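Local coordinates for protein TRAP dicarboxylate transporter, DctP subunit (Anaerococcus prevoti, PDB 4N91) that binds alpha- and beta-D-glucuronate and probably hands it to a TRAP transporter as the external solute-binding subunit, at residues H43-G48 / E271-E276; S95-E100 / R175-P180; L149-R154 / V240-I245. All blocks are in the same frame, centred on the assembly; numbering follows the deposited sequence. Where two conformers were deposited one is given.

Interaction 1. Residues H43-G48 / E271-E276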
loop_
_atom_site.group_PDB
_atom_site.type_symbol
_atom_site.label_atom_id
_atom_site.label_comp_id
_atom_site.label_asym_id
_atom_site.label_seq_id
_atom_site.Cartn_x
_atom_site.Cartn_y
_atom_site.Cartn_z
ATOM N N HIS A 43 1.674 13.563 5.003
ATOM C CA HIS A 43 0.891 12.514 4.368
ATOM C C HIS A 43 -0.197 12.006 5.338
ATOM O O HIS A 43 0.022 11.953 6.529
ATOM C CB HIS A 43 1.875 11.393 3.995
ATOM C CG HIS A 43 1.286 10.298 3.167
ATOM N ND1 HIS A 43 0.497 9.315 3.716
ATOM C CD2 HIS A 43 1.399 10.004 1.853
ATOM C CE1 HIS A 43 0.133 8.463 2.770
ATOM N NE2 HIS A 43 0.681 8.860 1.629
ATOM N N PRO A 44 -1.372 11.606 4.819
ATOM C CA PRO A 44 -2.451 11.012 5.638
ATOM C C PRO A 44 -2.005 9.972 6.658
ATOM O O PRO A 44 -2.541 9.883 7.752
ATOM C CB PRO A 44 -3.349 10.382 4.586
ATOM C CG PRO A 44 -3.236 11.344 3.448
ATOM C CD PRO A 44 -1.757 11.653 3.399
ATOM N N THR A 45 -1.086 9.104 6.277
ATOM C CA THR A 45 -0.566 8.100 7.201
ATOM C C THR A 45 0.120 8.678 8.408
ATOM O O THR A 45 -0.066 8.189 9.519
ATOM C CB THR A 45 0.349 7.135 6.409
ATOM O OG1 THR A 45 -0.468 6.430 5.482
ATOM C CG2 THR A 45 1.076 6.165 7.336
ATOM N N HIS A 46 0.910 9.737 8.230
ATOM C CA HIS A 46 1.503 10.387 9.379
ATOM C C HIS A 46 0.419 11.037 10.258
ATOM O O HIS A 46 0.453 10.903 11.474
ATOM C CB HIS A 46 2.552 11.423 8.968
ATOM C CG HIS A 46 3.332 11.952 10.124
ATOM N ND1 HIS A 46 4.193 11.178 10.868
ATOM C CD2 HIS A 46 3.343 13.175 10.701
ATOM C CE1 HIS A 46 4.713 11.898 11.842
ATOM N NE2 HIS A 46 4.227 13.120 11.751
ATOM N N LEU A 47 -0.557 11.697 9.630
ATOM C CA LEU A 47 -1.633 12.354 10.369
ATOM C C LEU A 47 -2.439 11.307 11.136
ATOM O O LEU A 47 -2.807 11.535 12.286
ATOM C CB LEU A 47 -2.540 13.138 9.435
ATOM C CG LEU A 47 -1.832 14.182 8.574
ATOM C CD1 LEU A 47 -2.825 14.859 7.637
ATOM C CD2 LEU A 47 -1.141 15.184 9.442
ATOM N N GLY A 48 -2.720 10.169 10.512
ATOM C CA GLY A 48 -3.399 9.095 11.221
ATOM C C GLY A 48 -2.592 8.574 12.404
ATOM O O GLY A 48 -3.122 8.302 13.495
ATOM N N GLU A 271 -9.517 5.343 10.688
ATOM C CA GLU A 271 -10.520 6.365 10.388
ATOM C C GLU A 271 -9.917 7.706 9.992
ATOM O O GLU A 271 -10.349 8.319 9.015
ATOM C CB GLU A 271 -11.441 6.549 11.586
ATOM C CG GLU A 271 -12.312 5.306 11.830
ATOM C CD GLU A 271 -12.910 5.255 13.200
ATOM O OE1 GLU A 271 -12.458 6.003 14.089
ATOM O OE2 GLU A 271 -13.883 4.479 13.398
ATOM N N VAL A 272 -8.910 8.146 10.731
ATOM C CA VAL A 272 -8.302 9.450 10.473
ATOM C C VAL A 272 -7.499 9.417 9.193
ATOM O O VAL A 272 -7.623 10.312 8.364
ATOM C CB VAL A 272 -7.423 9.905 11.654
ATOM C CG1 VAL A 272 -6.639 11.142 11.293
ATOM C CG2 VAL A 272 -8.300 10.164 12.881
ATOM N N GLN A 273 -6.728 8.354 8.980
ATOM C CA GLN A 273 -5.998 8.209 7.722
ATOM C C GLN A 273 -6.908 8.212 6.502
ATOM O O GLN A 273 -6.616 8.877 5.512
ATOM C CB GLN A 273 -5.161 6.939 7.734
ATOM C CG GLN A 273 -4.135 6.905 6.633
ATOM C CD GLN A 273 -4.633 6.368 5.321
ATOM O OE1 GLN A 273 -5.742 5.828 5.217
ATOM N NE2 GLN A 273 -3.780 6.481 4.291
ATOM N N ARG A 274 -8.025 7.499 6.582
ATOM C CA ARG A 274 -8.938 7.437 5.448
ATOM C C ARG A 274 -9.601 8.789 5.164
ATOM O O ARG A 274 -9.747 9.181 3.998
ATOM C CB ARG A 274 -9.974 6.337 5.669
ATOM C CG ARG A 274 -9.399 4.975 5.499
ATOM C CD ARG A 274 -10.263 3.907 6.121
ATOM N NE ARG A 274 -11.530 3.757 5.410
ATOM C CZ ARG A 274 -12.445 2.847 5.728
ATOM N NH1 ARG A 274 -12.267 2.035 6.764
ATOM N NH2 ARG A 274 -13.536 2.749 5.002
ATOM N N LYS A 275 -9.970 9.520 6.210
ATOM C CA LYS A 275 -10.547 10.856 6.024
ATOM C C LYS A 275 -9.526 11.788 5.400
ATOM O O LYS A 275 -9.820 12.568 4.471
ATOM C CB LYS A 275 -11.003 11.409 7.364
ATOM C CG LYS A 275 -11.556 12.839 7.363
ATOM C CD LYS A 275 -10.454 13.872 7.602
ATOM C CE LYS A 275 -10.993 15.219 8.030
ATOM N NZ LYS A 275 -9.903 16.218 8.179
ATOM N N GLU A 276 -8.298 11.705 5.894
ATOM C CA GLU A 276 -7.248 12.597 5.391
ATOM C C GLU A 276 -6.840 12.218 3.984
ATOM O O GLU A 276 -6.447 13.081 3.195
ATOM C CB GLU A 276 -6.046 12.591 6.342
ATOM C CG GLU A 276 -6.347 13.174 7.705
ATOM C CD GLU A 276 -6.645 14.665 7.704
ATOM O OE1 GLU A 276 -6.492 15.349 6.664
ATOM O OE2 GLU A 276 -7.024 15.174 8.770
#

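Interaction 2. Residues S95-E100 / R175-P180. With BDP (beta-D-glucopyranuronic acid), chain C.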
loop_
_atom_site.group_PDB
_atom_site.type_symbol
_atom_site.label_atom_id
_atom_site.label_comp_id
_atom_site.label_asym_id
_atom_site.label_seq_id
_atom_site.Cartn_x
_atom_site.Cartn_y
_atom_site.Cartn_z
ATOM N N SER A 95 3.266 -1.727 2.626
ATOM C CA SER A 95 2.343 -2.010 1.548
ATOM C C SER A 95 2.094 -3.500 1.464
ATOM O O SER A 95 3.004 -4.317 1.647
ATOM C CB SER A 95 2.900 -1.527 0.211
ATOM O OG SER A 95 2.031 -1.847 -0.856
ATOM N N ASN A 96 0.857 -3.859 1.194
ATOM C CA ASN A 96 0.510 -5.264 1.005
ATOM C C ASN A 96 1.409 -5.902 -0.066
ATOM O O ASN A 96 1.674 -7.113 -0.043
ATOM C CB ASN A 96 -0.940 -5.354 0.578
ATOM C CG ASN A 96 -1.498 -6.738 0.703
ATOM O OD1 ASN A 96 -1.925 -7.141 1.775
ATOM N ND2 ASN A 96 -1.491 -7.474 -0.386
ATOM N N ALA A 97 1.859 -5.085 -1.019
ATOM C CA ALA A 97 2.685 -5.574 -2.120
ATOM C C ALA A 97 3.883 -6.373 -1.605
ATOM O O ALA A 97 4.269 -7.367 -2.205
ATOM C CB ALA A 97 3.158 -4.410 -2.993
ATOM N N ILE A 98 4.519 -5.912 -0.534
ATOM C CA ILE A 98 5.728 -6.574 -0.067
ATOM C C ILE A 98 5.472 -7.678 0.947
ATOM O O ILE A 98 6.313 -8.531 1.167
ATOM C CB ILE A 98 6.798 -5.597 0.476
ATOM C CG1 ILE A 98 6.355 -4.977 1.789
ATOM C CG2 ILE A 98 7.179 -4.509 -0.601
ATOM C CD1 ILE A 98 7.468 -4.279 2.533
ATOM N N LEU A 99 4.284 -7.706 1.536
ATOM C CA LEU A 99 3.998 -8.698 2.564
ATOM C C LEU A 99 3.847 -10.094 1.976
ATOM O O LEU A 99 4.050 -11.077 2.674
ATOM C CB LEU A 99 2.773 -8.320 3.362
ATOM C CG LEU A 99 2.964 -7.039 4.192
ATOM C CD1 LEU A 99 1.679 -6.721 4.924
ATOM C CD2 LEU A 99 4.113 -7.155 5.174
ATOM N N GLU A 100 3.544 -10.184 0.684
ATOM C CA GLU A 100 3.447 -11.485 0.023
ATOM C C GLU A 100 4.743 -12.282 0.041
ATOM O O GLU A 100 4.710 -13.475 -0.147
ATOM C CB GLU A 100 2.939 -11.324 -1.414
ATOM C CG GLU A 100 3.893 -10.598 -2.333
ATOM C CD GLU A 100 3.384 -10.462 -3.767
ATOM O OE1 GLU A 100 2.159 -10.622 -4.020
ATOM O OE2 GLU A 100 4.230 -10.177 -4.642
ATOM N N ARG A 175 9.632 1.138 -12.411
ATOM C CA ARG A 175 9.842 0.770 -11.009
ATOM C C ARG A 175 8.572 0.149 -10.444
ATOM O O ARG A 175 7.446 0.619 -10.720
ATOM C CB ARG A 175 10.250 1.978 -10.163
ATOM C CG ARG A 175 10.455 1.656 -8.699
ATOM C CD ARG A 175 9.193 1.851 -7.852
ATOM N NE ARG A 175 9.385 1.473 -6.467
ATOM C CZ ARG A 175 8.461 1.635 -5.529
ATOM N NH1 ARG A 175 7.289 2.170 -5.856
ATOM N NH2 ARG A 175 8.707 1.268 -4.279
ATOM N N VAL A 176 8.766 -0.910 -9.663
ATOM C CA VAL A 176 7.705 -1.504 -8.870
ATOM C C VAL A 176 8.247 -1.717 -7.452
ATOM O O VAL A 176 9.428 -1.514 -7.188
ATOM C CB VAL A 176 7.214 -2.831 -9.452
ATOM C CG1 VAL A 176 6.589 -2.573 -10.825
ATOM C CG2 VAL A 176 8.353 -3.820 -9.559
ATOM N N GLN A 177 7.355 -2.074 -6.540
ATOM C CA GLN A 177 7.771 -2.462 -5.205
ATOM C C GLN A 177 8.425 -3.831 -5.247
ATOM O O GLN A 177 8.409 -4.504 -6.287
ATOM C CB GLN A 177 6.570 -2.471 -4.283
ATOM C CG GLN A 177 5.883 -1.104 -4.193
ATOM C CD GLN A 177 4.784 -1.105 -3.148
ATOM O OE1 GLN A 177 5.045 -0.998 -1.950
ATOM N NE2 GLN A 177 3.570 -1.248 -3.594
ATOM N N GLN A 178 9.031 -4.232 -4.132
ATOM C CA GLN A 178 9.670 -5.538 -4.038
ATOM C C GLN A 178 8.600 -6.618 -3.875
ATOM O O GLN A 178 8.335 -7.114 -2.776
ATOM C CB GLN A 178 10.700 -5.596 -2.908
ATOM C CG GLN A 178 11.626 -6.811 -3.027
ATOM C CD GLN A 178 12.629 -6.942 -1.891
ATOM O OE1 GLN A 178 12.532 -7.848 -1.075
ATOM N NE2 GLN A 178 13.591 -6.042 -1.839
ATOM N N SER A 179 8.009 -6.975 -5.005
ATOM C CA SER A 179 6.813 -7.778 -5.075
ATOM C C SER A 179 6.846 -8.678 -6.308
ATOM O O SER A 179 6.762 -8.189 -7.442
ATOM C CB SER A 179 5.622 -6.825 -5.213
ATOM O OG SER A 179 4.439 -7.527 -5.570
ATOM N N PRO A 180 6.991 -9.992 -6.111
ATOM C CA PRO A 180 6.983 -10.881 -7.292
ATOM C C PRO A 180 5.716 -10.764 -8.136
ATOM O O PRO A 180 5.796 -10.896 -9.359
ATOM C CB PRO A 180 7.162 -12.273 -6.704
ATOM C CG PRO A 180 7.838 -12.030 -5.347
ATOM C CD PRO A 180 7.307 -10.710 -4.863
HETATM C C1 BDP C . 2.505 4.098 -1.691
HETATM C C2 BDP C . 2.220 3.281 -0.516
HETATM C C3 BDP C . 3.489 2.977 0.228
HETATM C C4 BDP C . 4.425 2.287 -0.605
HETATM C C5 BDP C . 4.670 3.082 -1.828
HETATM C C6 BDP C . 5.556 2.320 -2.847
HETATM O O2 BDP C . 1.514 4.246 0.361
HETATM O O3 BDP C . 3.188 2.189 1.426
HETATM O O4 BDP C . 5.575 1.977 -0.002
HETATM O O5 BDP C . 3.408 3.372 -2.524
HETATM O O6A BDP C . 6.661 1.934 -2.408
HETATM O O1 BDP C . 1.296 4.109 -2.492
HETATM O O6B BDP C . 5.237 2.336 -4.057
#

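Interaction 3. Residues L149-R154 / V240-I245. With BDP (beta-D-glucopyranuronic acid), chain C.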
loop_
_atom_site.group_PDB
_atom_site.type_symbol
_atom_site.label_atom_id
_atom_site.label_comp_id
_atom_site.label_asym_id
_atom_site.label_seq_id
_atom_site.Cartn_x
_atom_site.Cartn_y
_atom_site.Cartn_z
ATOM N N LEU A 149 -4.753 0.924 5.678
ATOM C CA LEU A 149 -4.795 2.335 5.358
ATOM C C LEU A 149 -5.003 2.456 3.865
ATOM O O LEU A 149 -4.508 1.619 3.104
ATOM C CB LEU A 149 -3.489 3.034 5.760
ATOM C CG LEU A 149 -3.042 2.812 7.223
ATOM C CD1 LEU A 149 -1.648 3.308 7.399
ATOM C CD2 LEU A 149 -3.976 3.432 8.237
ATOM N N ASP A 150 -5.696 3.506 3.444
ATOM C CA ASP A 150 -6.029 3.717 2.043
ATOM C C ASP A 150 -4.810 4.288 1.302
ATOM O O ASP A 150 -4.175 5.242 1.763
ATOM C CB ASP A 150 -7.173 4.727 1.962
ATOM C CG ASP A 150 -7.942 4.677 0.654
ATOM O OD1 ASP A 150 -7.476 4.092 -0.345
ATOM O OD2 ASP A 150 -9.067 5.251 0.636
ATOM N N ALA A 151 -4.484 3.683 0.170
ATOM C CA ALA A 151 -3.451 4.197 -0.731
ATOM C C ALA A 151 -4.014 4.342 -2.150
ATOM O O ALA A 151 -3.272 4.317 -3.132
ATOM C CB ALA A 151 -2.235 3.300 -0.712
ATOM N N GLY A 152 -5.330 4.517 -2.273
ATOM C CA GLY A 152 -5.926 4.766 -3.579
ATOM C C GLY A 152 -5.670 3.654 -4.570
ATOM O O GLY A 152 -5.575 2.493 -4.187
ATOM N N SER A 153 -5.564 4.003 -5.852
ATOM C CA SER A 153 -5.269 3.037 -6.893
ATOM C C SER A 153 -3.932 3.385 -7.549
ATOM O O SER A 153 -3.503 4.537 -7.508
ATOM C CB SER A 153 -6.369 3.010 -7.969
ATOM O OG SER A 153 -6.406 4.232 -8.678
ATOM N N ARG A 154 -3.283 2.374 -8.119
ATOM C CA ARG A 154 -1.989 2.547 -8.749
ATOM C C ARG A 154 -2.134 2.568 -10.258
ATOM O O ARG A 154 -2.797 1.711 -10.847
ATOM C CB ARG A 154 -1.035 1.432 -8.325
ATOM C CG ARG A 154 -0.832 1.414 -6.815
ATOM C CD ARG A 154 0.040 0.331 -6.359
ATOM N NE ARG A 154 1.459 0.490 -6.696
ATOM C CZ ARG A 154 2.373 1.006 -5.886
ATOM N NH1 ARG A 154 2.034 1.485 -4.690
ATOM N NH2 ARG A 154 3.640 1.043 -6.280
ATOM N N VAL A 240 -4.007 -1.290 -3.751
ATOM C CA VAL A 240 -3.145 -2.066 -2.852
ATOM C C VAL A 240 -3.187 -1.442 -1.471
ATOM O O VAL A 240 -2.731 -0.310 -1.272
ATOM C CB VAL A 240 -1.677 -2.122 -3.343
ATOM C CG1 VAL A 240 -0.846 -3.001 -2.414
ATOM C CG2 VAL A 240 -1.602 -2.647 -4.788
ATOM N N PRO A 241 -3.758 -2.158 -0.502
ATOM C CA PRO A 241 -3.823 -1.516 0.813
ATOM C C PRO A 241 -2.463 -1.394 1.459
ATOM O O PRO A 241 -1.609 -2.265 1.277
ATOM C CB PRO A 241 -4.720 -2.463 1.627
ATOM C CG PRO A 241 -4.533 -3.823 0.970
ATOM C CD PRO A 241 -4.342 -3.511 -0.509
ATOM N N ASP A 242 -2.265 -0.331 2.221
ATOM C CA ASP A 242 -1.184 -0.280 3.188
ATOM C C ASP A 242 -1.667 -0.997 4.449
ATOM O O ASP A 242 -2.844 -0.887 4.848
ATOM C CB ASP A 242 -0.794 1.171 3.493
ATOM C CG ASP A 242 0.009 1.824 2.389
ATOM O OD1 ASP A 242 0.727 1.111 1.634
ATOM O OD2 ASP A 242 -0.046 3.073 2.302
ATOM N N ILE A 243 -0.778 -1.765 5.054
ATOM C CA ILE A 243 -1.126 -2.569 6.218
ATOM C C ILE A 243 -0.330 -2.092 7.420
ATOM O O ILE A 243 0.888 -1.895 7.337
ATOM C CB ILE A 243 -0.803 -4.056 5.984
ATOM C CG1 ILE A 243 -1.427 -4.540 4.669
ATOM C CG2 ILE A 243 -1.269 -4.897 7.167
ATOM C CD1 ILE A 243 -2.953 -4.539 4.631
ATOM N N VAL A 244 -1.012 -1.883 8.539
ATOM C CA VAL A 244 -0.331 -1.593 9.787
ATOM C C VAL A 244 -0.044 -2.914 10.463
ATOM O O VAL A 244 -0.975 -3.679 10.756
ATOM C CB VAL A 244 -1.206 -0.722 10.693
ATOM C CG1 VAL A 244 -0.464 -0.324 11.933
ATOM C CG2 VAL A 244 -1.696 0.508 9.913
ATOM N N ILE A 245 1.237 -3.207 10.655
ATOM C CA ILE A 245 1.630 -4.456 11.278
ATOM C C ILE A 245 2.253 -4.188 12.638
ATOM O O ILE A 245 2.917 -3.182 12.841
ATOM C CB ILE A 245 2.604 -5.296 10.384
ATOM C CG1 ILE A 245 3.901 -4.550 10.102
ATOM C CG2 ILE A 245 1.924 -5.729 9.096
ATOM C CD1 ILE A 245 4.981 -5.434 9.480
HETATM C C1 BDP C . 2.505 4.098 -1.691
HETATM C C2 BDP C . 2.220 3.281 -0.516
HETATM C C3 BDP C . 3.489 2.977 0.228
HETATM C C4 BDP C . 4.425 2.287 -0.605
HETATM C C5 BDP C . 4.670 3.082 -1.828
HETATM C C6 BDP C . 5.556 2.320 -2.847
HETATM O O2 BDP C . 1.514 4.246 0.361
HETATM O O3 BDP C . 3.188 2.189 1.426
HETATM O O4 BDP C . 5.575 1.977 -0.002
HETATM O O5 BDP C . 3.408 3.372 -2.524
HETATM O O6A BDP C . 6.661 1.934 -2.408
HETATM O O1 BDP C . 1.296 4.109 -2.492
HETATM O O6B BDP C . 5.237 2.336 -4.057
HETATM O O HOH W 1 -1.469 5.641 1.805
HETATM O O HOH W 2 -4.979 1.439 -1.654
HETATM O O HOH W 3 -2.852 1.342 -4.185
#

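Interaction 1. Residues H43-G48 / E271-E276
Gly-48 and Gln-273 mark the tight part of this helix-helix contact. Their CA atoms are 4.4 Å apart. Gly-48 has no side chain to hold the backbones off, and the axes of the short segments 44-48 and 271-276 approach to 7.7 Å. Val-272 sets its CG1 methyl 3.8 Å from the Gly-48 CA. On the buried flank, Gln-273 has CG anti to its backbone N (chi1 -166°) and then bends at chi2. This places Gln-273 CG 3.6 Å from Pro-44 O and lays the amide alongside Thr-45, the two side chains pointing the same way. The polar end is used by a third segment: Gln-273 NE2 donates to the backbone oxygen of Asp-150. Pro-44 packs its ring on the next helical turn, with CG 3.7 Å from the Glu-276 carbonyl oxygen. Trp-277 and Ala-280 also touch this ring. His-43 starts the helix as N-cap, its ND1 accepting from Thr-45 N in the ring plane.

The other flank is looser and partly open to solvent. Here Leu-47 crosses Glu-276 at about a right angle, and its CD1 methyl lies 3.8 Å from Glu-276 OE1. Lys-275 NZ meets Glu-276 OE2 at 3.1 Å, from above the carboxylate plane, in a salt bridge. With an alanine at Glu-276, Lys-275 would probably lose its acid mate, and a gap would open beside the Leu-47 methyl. No hydrogen bond or salt bridge joins the two segments, so the contact rests on close packing.

The segments 44-48 and 271-276 run at 147° to each other, nearer antiparallel than parallel. This is plain helix packing in a family 7 solute-binding protein: the first turn of helix 44-60 lies against the long helix 256-290, close to the glucuronate site.

Interaction 2. Residues S95-E100 / R175-P180
The flat amide of Gln-177 sits between Ala-97 and the bound beta-D-glucuronate. Ala-97 CB comes from one side of the amide plane, 3.2 Å from Gln-177 NE2. The carboxylate carbon C6 of the sugar comes from the other side, 3.5 Å from Gln-177 CD. At the amide edge, NE2 donates to Ser-95 OG, which lies close to the amide plane. The guanidinium of Arg-175 is used differently. Gln-177 N lies over the centre of one face, and the sugar carboxylate meets the edge. Arg-175 NH1 donates to sugar O6B at 2.7 Å and Arg-175 NH2 to sugar O6A at 2.9 Å, both nearly straight. This two-pronged arginine-carboxylate pair is characteristic of TRAP solute-binding proteins, which commonly hold an acid ligand this way. A bend at chi2 (-92°) turns the arginine chain toward the sugar. NH2 also donates to Met-196 O, which helps to fix the rotation of the group.

Ser-95 is both a pocket residue and the N-cap of the short, weakly bonded helix 96-99. Its OG accepts from Ala-97 N as well as from the Gln-177 amide. Two donors thus grip one hydroxyl oxygen, so the helix start helps to position Gln-177 against the sugar.

Further along, side chains of each segment pack on backbone oxygens of the other. Ile-98 sets its CG2 methyl 3.6 Å from Gln-178 O, where the chain makes an inverse gamma turn. Ser-179 CB lies 3.3 Å from Ala-97 O. Glu-100 then reaches across to the start of helix 180-188. Its CG stands between the backbone N and carbonyl carbon (chi1 67°), and the chain is extended beyond. OE1 bonds to Thr-181 OG1 and Asn-110 ND2. The other oxygen, Glu-100 OE2, lies 2.8 Å from Ser-179 OG, a hydroxyl that also has Asn-182 OD1 as a partner.

Interaction 3. Residues L149-R154 / V240-I245
Leu-149 and Val-244 cross at a slant, and the Val-244 CG2 methyl lies 3.8 Å from Leu-149 CD1. Asp-242 projects from the same face of the sheet as Leu-149, its CB 4.0 Å from the leucine CB. Its CG is anti to the carbonyl carbon (chi1 -75°), and the carboxylate turns to beta-D-glucuronate. Asp-242 OD1 lies 2.7 Å from the sugar O3, and Asp-242 OD2 lies 2.8 Å from the sugar O2. A water bridges Asp-242 OD2 and Asp-150 O. Ala-151 CB packs beside this carboxylate oxygen.

In the backbone, Leu-149 and Asp-242 form an antiparallel hydrogen-bonded pair, each N donating to the other's carbonyl oxygen. The pair lies where two strands pass between the lobes of a periplasmic binding protein fold. Strand 143-149 and strand 242-247 belong to the five-stranded sheet. Their continuations 154-158 and 231-238 belong to the four-stranded one. Between them the backbones separate. One water links Ala-151 N to Gly-152 O, and another joins Gly-152 O to Val-240 N. Asp-150 OD1 accepts from Gly-152 N in an Asx turn, met from above the carboxylate plane.

Past these waters, Arg-154 slants across Val-240, with Arg-154 CD 3.7 Å from Val-240 CG2. A bend at chi3 (71°) carries the guanidinium to the ligand edge-on. Arg-154 NH2 donates to sugar carboxylate O6B at 3.0 Å and Arg-154 NH1 to sugar ring oxygen O5 at 3.2 Å. Arg-154 NE forms a salt bridge with Glu-214, which helps to fix the rotation of the group.

In the fold
From the N terminus, the start of helix 44-60 comes first and waits until 271-276 for its partner. Interaction 1 therefore closes the longest loop, and both other contacts fall within it. Residues 95-100 pair with 175-180. Residues 149-154 lie inside that loop but pair with 240-245 beyond it, so interactions 2 and 3 cross along the chain. They also meet in space, through Asn-96 N and Pro-241 O, and both touch the glucuronate. Interactions 1 and 3 join through Gln-273 and Asp-150. Interactions 1 and 2 do not touch. Together they tie the five-stranded sheet to the long helix 256-290 and to the lobe across the ligand.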